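Local coordinates for protein-tyrosine-phosphatase (Shewanella sp., PDB 2Z72) that removes phosphate from phosphotyrosine in proteins, as a cold-active phosphatase with two zinc ions in a calcineurin-like phosphoesterase fold, at residues G105-D117 and G140-V154. Sequence-based numbering, arbitrary orientation.
Sequences GEGHMVMTGDIFD and GGMVHLLMGNHEQMV. With ZN (zinc ion), chain C; ZN (zinc ion), chain B.
In parallel register, axes 12° apart, Met-109 of strand 108-111 hydrogen-bonds through N and O to Met-142 O and His-144 N of strand 142-145, and Met-111 to His-144 O and Leu-146 N. On one face, His-108 ND1 meets His-144 NE2 at 2.8 Å in a nearly straight bond, and Met-142 CB sits squarely over the His-108 ring. Beyond the strands, Glu-151, folded back by a bend at chi2 (64°), ties the metal-binding turn together. Its OE2 accepts from Asp-114 N at 2.8 Å and from Gly-148 N, while OE1 takes Phe-116 N and, weakly, Ile-115 N. A leucine in place of Glu-151 would probably leave these buried amides without acceptors and the Asp-114 turn less firmly set. Asp-114 OD1 bridges both zinc ions, one also bound by Asn-149 OD1, whereas OD2 receives His-150 N. Asp-117 OD1, in the ring plane of His-150, accepts from its ND1 at 2.6 Å through the anti lone pair. Asp-78, His-80, His-207 and His-286 supply the remaining protein ligands of the dinuclear site characteristic of calcineurin-like phosphoesterases. Helix 122-138 makes the beta-alpha-beta crossover and packs on Met-111 and Ile-115; strand 72-76 pairs with 108-111, and strand 197-200 packs against Val-110 and His-144.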
loop_
_atom_site.group_PDB
_atom_site.type_symbol
_atom_site.label_atom_id
_atom_site.label_comp_id
_atom_site.label_asym_id
_atom_site.label_seq_id
_atom_site.Cartn_x
_atom_site.Cartn_y
_atom_site.Cartn_z
ATOM N N GLY A 105 -11.181 -15.323 0.796
ATOM C CA GLY A 105 -10.960 -16.445 1.698
ATOM C C GLY A 105 -9.713 -16.283 2.556
ATOM O O GLY A 105 -9.497 -15.220 3.128
ATOM N N GLU A 106 -8.936 -17.354 2.624
ATOM C CA GLU A 106 -7.720 -17.381 3.380
ATOM C C GLU A 106 -6.545 -16.894 2.546
ATOM O O GLU A 106 -5.380 -16.991 2.970
ATOM C CB GLU A 106 -7.410 -18.779 3.923
ATOM C CG GLU A 106 -8.524 -19.264 4.848
ATOM C CD GLU A 106 -8.211 -20.571 5.525
ATOM O OE1 GLU A 106 -8.909 -20.881 6.499
ATOM O OE2 GLU A 106 -7.268 -21.227 5.044
ATOM N N GLY A 107 -6.847 -16.355 1.326
ATOM C CA GLY A 107 -5.788 -15.765 0.536
ATOM C C GLY A 107 -5.164 -14.562 1.216
ATOM O O GLY A 107 -5.745 -13.957 2.138
ATOM N N HIS A 108 -3.968 -14.176 0.728
ATOM C CA HIS A 108 -3.287 -12.966 1.116
ATOM C C HIS A 108 -3.249 -11.997 -0.036
ATOM O O HIS A 108 -2.983 -12.373 -1.161
ATOM C CB HIS A 108 -1.868 -13.237 1.607
ATOM C CG HIS A 108 -1.835 -13.974 2.911
ATOM N ND1 HIS A 108 -0.732 -13.801 3.737
ATOM C CD2 HIS A 108 -2.666 -14.819 3.510
ATOM C CE1 HIS A 108 -0.935 -14.558 4.823
ATOM N NE2 HIS A 108 -2.078 -15.176 4.725
ATOM N N MET A 109 -3.508 -10.712 0.254
ATOM C CA MET A 109 -3.293 -9.645 -0.677
ATOM C C MET A 109 -2.049 -8.870 -0.271
ATOM O O MET A 109 -1.921 -8.542 0.912
ATOM C CB MET A 109 -4.502 -8.661 -0.654
ATOM C CG MET A 109 -4.251 -7.414 -1.452
ATOM S SD MET A 109 -5.646 -6.257 -1.450
ATOM C CE MET A 109 -6.777 -7.077 -2.483
ATOM N N VAL A 110 -1.173 -8.548 -1.205
ATOM C CA VAL A 110 -0.049 -7.672 -0.944
ATOM C C VAL A 110 -0.268 -6.425 -1.813
ATOM O O VAL A 110 -0.228 -6.512 -3.035
ATOM C CB VAL A 110 1.314 -8.278 -1.257
ATOM C CG1 VAL A 110 2.402 -7.359 -0.768
ATOM C CG2 VAL A 110 1.455 -9.667 -0.604
ATOM N N MET A 111 -0.515 -5.308 -1.164
ATOM C CA MET A 111 -0.562 -4.023 -1.880
ATOM C C MET A 111 0.741 -3.313 -1.584
ATOM O O MET A 111 0.973 -2.856 -0.470
ATOM C CB MET A 111 -1.784 -3.198 -1.413
ATOM C CG MET A 111 -1.782 -1.815 -2.089
ATOM S SD MET A 111 -3.331 -0.910 -1.891
ATOM C CE MET A 111 -4.414 -1.829 -2.968
ATOM N N THR A 112 1.626 -3.284 -2.569
ATOM C CA THR A 112 3.015 -2.862 -2.350
ATOM C C THR A 112 3.204 -1.352 -2.391
ATOM O O THR A 112 4.158 -0.871 -3.028
ATOM C CB THR A 112 3.968 -3.554 -3.338
ATOM O OG1 THR A 112 3.580 -3.303 -4.662
ATOM C CG2 THR A 112 3.920 -5.092 -3.168
ATOM N N GLY A 113 2.342 -0.607 -1.688
ATOM C CA GLY A 113 2.562 0.825 -1.486
ATOM C C GLY A 113 1.863 1.755 -2.464
ATOM O O GLY A 113 1.238 1.367 -3.443
ATOM N N ASP A 114 1.968 3.028 -2.119
ATOM C CA ASP A 114 1.546 4.168 -2.960
ATOM C C ASP A 114 0.070 4.233 -3.205
ATOM O O ASP A 114 -0.438 4.418 -4.309
ATOM C CB ASP A 114 2.350 4.242 -4.263
ATOM C CG ASP A 114 3.687 4.922 -4.113
ATOM O OD1 ASP A 114 4.302 5.197 -5.248
ATOM O OD2 ASP A 114 4.152 5.157 -2.995
ATOM N N ILE A 115 -0.687 4.184 -2.075
ATOM C CA ILE A 115 -2.066 4.642 -2.041
ATOM C C ILE A 115 -2.150 6.144 -2.217
ATOM O O ILE A 115 -2.980 6.671 -2.950
ATOM C CB ILE A 115 -2.759 4.237 -0.731
ATOM C CG1 ILE A 115 -2.997 2.729 -0.692
ATOM C CG2 ILE A 115 -4.045 5.036 -0.547
ATOM C CD1 ILE A 115 -3.520 2.191 0.612
ATOM N N PHE A 116 -1.292 6.871 -1.495
ATOM C CA PHE A 116 -1.325 8.338 -1.521
ATOM C C PHE A 116 -0.857 8.916 -2.866
ATOM O O PHE A 116 -0.085 8.316 -3.598
ATOM C CB PHE A 116 -0.433 8.905 -0.455
ATOM C CG PHE A 116 -0.962 8.783 0.951
ATOM C CD1 PHE A 116 -0.620 7.721 1.775
ATOM C CD2 PHE A 116 -1.808 9.752 1.443
ATOM C CE1 PHE A 116 -1.112 7.654 3.048
ATOM C CE2 PHE A 116 -2.291 9.668 2.707
ATOM C CZ PHE A 116 -1.942 8.645 3.525
ATOM N N ASP A 117 -1.353 10.126 -3.088
ATOM C CA ASP A 117 -0.885 11.144 -4.026
ATOM C C ASP A 117 -1.367 10.901 -5.445
ATOM O O ASP A 117 -1.779 9.813 -5.842
ATOM C CB ASP A 117 0.645 11.268 -3.944
ATOM C CG ASP A 117 1.141 11.898 -2.667
ATOM O OD1 ASP A 117 2.392 11.860 -2.449
ATOM O OD2 ASP A 117 0.312 12.457 -1.907
ATOM N N GLY A 140 -9.701 -15.353 7.876
ATOM C CA GLY A 140 -8.528 -16.211 7.897
ATOM C C GLY A 140 -7.450 -15.938 6.874
ATOM O O GLY A 140 -6.504 -16.691 6.768
ATOM N N GLY A 141 -7.620 -14.847 6.119
ATOM C CA GLY A 141 -6.637 -14.361 5.168
ATOM C C GLY A 141 -5.950 -13.125 5.731
ATOM O O GLY A 141 -5.994 -12.837 6.930
ATOM N N MET A 142 -5.320 -12.388 4.815
ATOM C CA MET A 142 -4.591 -11.207 5.238
ATOM C C MET A 142 -4.509 -10.195 4.120
ATOM O O MET A 142 -4.304 -10.583 2.958
ATOM C CB MET A 142 -3.140 -11.484 5.662
ATOM C CG MET A 142 -2.963 -12.292 6.923
ATOM S SD MET A 142 -1.252 -12.418 7.467
ATOM C CE MET A 142 -1.113 -10.841 8.356
ATOM N N VAL A 143 -4.560 -8.898 4.493
ATOM C CA VAL A 143 -4.057 -7.854 3.631
ATOM C C VAL A 143 -2.748 -7.360 4.220
ATOM O O VAL A 143 -2.664 -6.991 5.396
ATOM C CB VAL A 143 -5.052 -6.655 3.594
ATOM C CG1 VAL A 143 -4.441 -5.459 2.895
ATOM C CG2 VAL A 143 -6.367 -7.076 2.970
ATOM N N HIS A 144 -1.724 -7.361 3.390
ATOM C CA HIS A 144 -0.436 -6.772 3.662
ATOM C C HIS A 144 -0.381 -5.456 2.900
ATOM O O HIS A 144 -0.148 -5.421 1.702
ATOM C CB HIS A 144 0.717 -7.653 3.173
ATOM C CG HIS A 144 0.670 -9.030 3.721
ATOM N ND1 HIS A 144 1.235 -9.389 4.945
ATOM C CD2 HIS A 144 0.136 -10.160 3.188
ATOM C CE1 HIS A 144 1.026 -10.657 5.067
ATOM N NE2 HIS A 144 0.337 -11.189 4.046
ATOM N N LEU A 145 -0.625 -4.343 3.631
ATOM C CA LEU A 145 -0.439 -3.037 3.020
ATOM C C LEU A 145 0.988 -2.618 3.325
ATOM O O LEU A 145 1.322 -2.425 4.502
ATOM C CB LEU A 145 -1.374 -2.005 3.604
ATOM C CG LEU A 145 -1.162 -0.571 3.104
ATOM C CD1 LEU A 145 -1.217 -0.473 1.578
ATOM C CD2 LEU A 145 -2.165 0.344 3.747
ATOM N N LEU A 146 1.834 -2.528 2.308
ATOM C CA LEU A 146 3.202 -2.122 2.506
ATOM C C LEU A 146 3.325 -0.624 2.297
ATOM O O LEU A 146 2.613 0.001 1.484
ATOM C CB LEU A 146 4.199 -2.816 1.575
ATOM C CG LEU A 146 4.075 -4.328 1.533
ATOM C CD1 LEU A 146 5.160 -4.906 0.629
ATOM C CD2 LEU A 146 4.147 -4.940 2.931
ATOM N N MET A 147 4.260 -0.014 3.016
ATOM C CA MET A 147 4.591 1.401 2.812
ATOM C C MET A 147 5.375 1.634 1.543
ATOM O O MET A 147 6.392 0.994 1.291
ATOM C CB MET A 147 5.450 1.910 3.951
ATOM C CG MET A 147 4.813 1.884 5.321
ATOM S SD MET A 147 3.599 3.231 5.574
ATOM C CE MET A 147 4.653 4.583 5.945
ATOM N N GLY A 148 4.881 2.547 0.714
ATOM C CA GLY A 148 5.616 3.008 -0.439
ATOM C C GLY A 148 6.273 4.308 -0.225
ATOM O O GLY A 148 6.206 4.924 0.871
ATOM N N ASN A 149 6.942 4.847 -1.261
ATOM C CA ASN A 149 7.586 6.132 -1.079
ATOM C C ASN A 149 6.573 7.251 -0.827
ATOM O O ASN A 149 6.925 8.156 -0.046
ATOM C CB ASN A 149 8.547 6.493 -2.240
ATOM C CG ASN A 149 7.901 6.648 -3.569
ATOM O OD1 ASN A 149 7.126 5.795 -3.996
ATOM N ND2 ASN A 149 8.235 7.673 -4.332
ATOM N N HIS A 150 5.391 7.174 -1.419
ATOM C CA HIS A 150 4.437 8.265 -1.127
ATOM C C HIS A 150 3.845 8.187 0.257
ATOM O O HIS A 150 3.553 9.244 0.847
ATOM C CB HIS A 150 3.370 8.331 -2.200
ATOM C CG HIS A 150 3.954 8.894 -3.482
ATOM N ND1 HIS A 150 3.781 10.210 -3.840
ATOM C CD2 HIS A 150 4.727 8.297 -4.406
ATOM C CE1 HIS A 150 4.430 10.385 -4.957
ATOM N NE2 HIS A 150 5.017 9.273 -5.365
ATOM N N GLU A 151 3.649 7.020 0.868
ATOM C CA GLU A 151 3.293 6.971 2.275
ATOM C C GLU A 151 4.343 7.662 3.126
ATOM O O GLU A 151 4.035 8.410 4.042
ATOM C CB GLU A 151 3.058 5.540 2.765
ATOM C CG GLU A 151 1.777 4.884 2.320
ATOM C CD GLU A 151 1.687 4.671 0.830
ATOM O OE1 GLU A 151 0.651 4.958 0.234
ATOM O OE2 GLU A 151 2.705 4.165 0.284
ATOM N N GLN A 152 5.632 7.350 2.842
ATOM C CA GLN A 152 6.702 7.941 3.608
ATOM C C GLN A 152 6.764 9.466 3.427
ATOM O O GLN A 152 6.899 10.236 4.385
ATOM C CB GLN A 152 8.063 7.327 3.232
ATOM C CG GLN A 152 8.141 5.839 3.556
ATOM C CD GLN A 152 9.375 5.161 2.985
ATOM O OE1 GLN A 152 9.950 5.623 2.002
ATOM N NE2 GLN A 152 9.773 4.069 3.629
ATOM N N MET A 153 6.607 9.898 2.190
ATOM C CA MET A 153 6.635 11.336 1.895
ATOM C C MET A 153 5.515 12.065 2.629
ATOM O O MET A 153 5.741 13.027 3.349
ATOM C CB MET A 153 6.534 11.576 0.394
ATOM C CG MET A 153 7.943 11.521 -0.208
ATOM S SD MET A 153 8.018 12.108 -1.899
ATOM C CE MET A 153 7.249 10.785 -2.807
ATOM N N VAL A 154 4.269 11.586 2.498
ATOM C CA VAL A 154 3.136 12.232 3.133
ATOM C C VAL A 154 3.336 12.280 4.620
ATOM O O VAL A 154 3.165 13.331 5.263
ATOM C CB VAL A 154 1.812 11.565 2.748
ATOM C CG1 VAL A 154 0.695 11.994 3.648
ATOM C CG2 VAL A 154 1.507 11.893 1.260
HETATM ZN ZN ZN C . 6.510 4.838 -5.719
HETATM ZN ZN ZN B . 3.719 5.146 -7.336
HETATM O O HOH W 1 -4.159 -17.251 5.411
HETATM O O HOH W 2 3.491 4.993 -9.436
HETATM O O HOH W 3 5.670 5.458 -7.380
#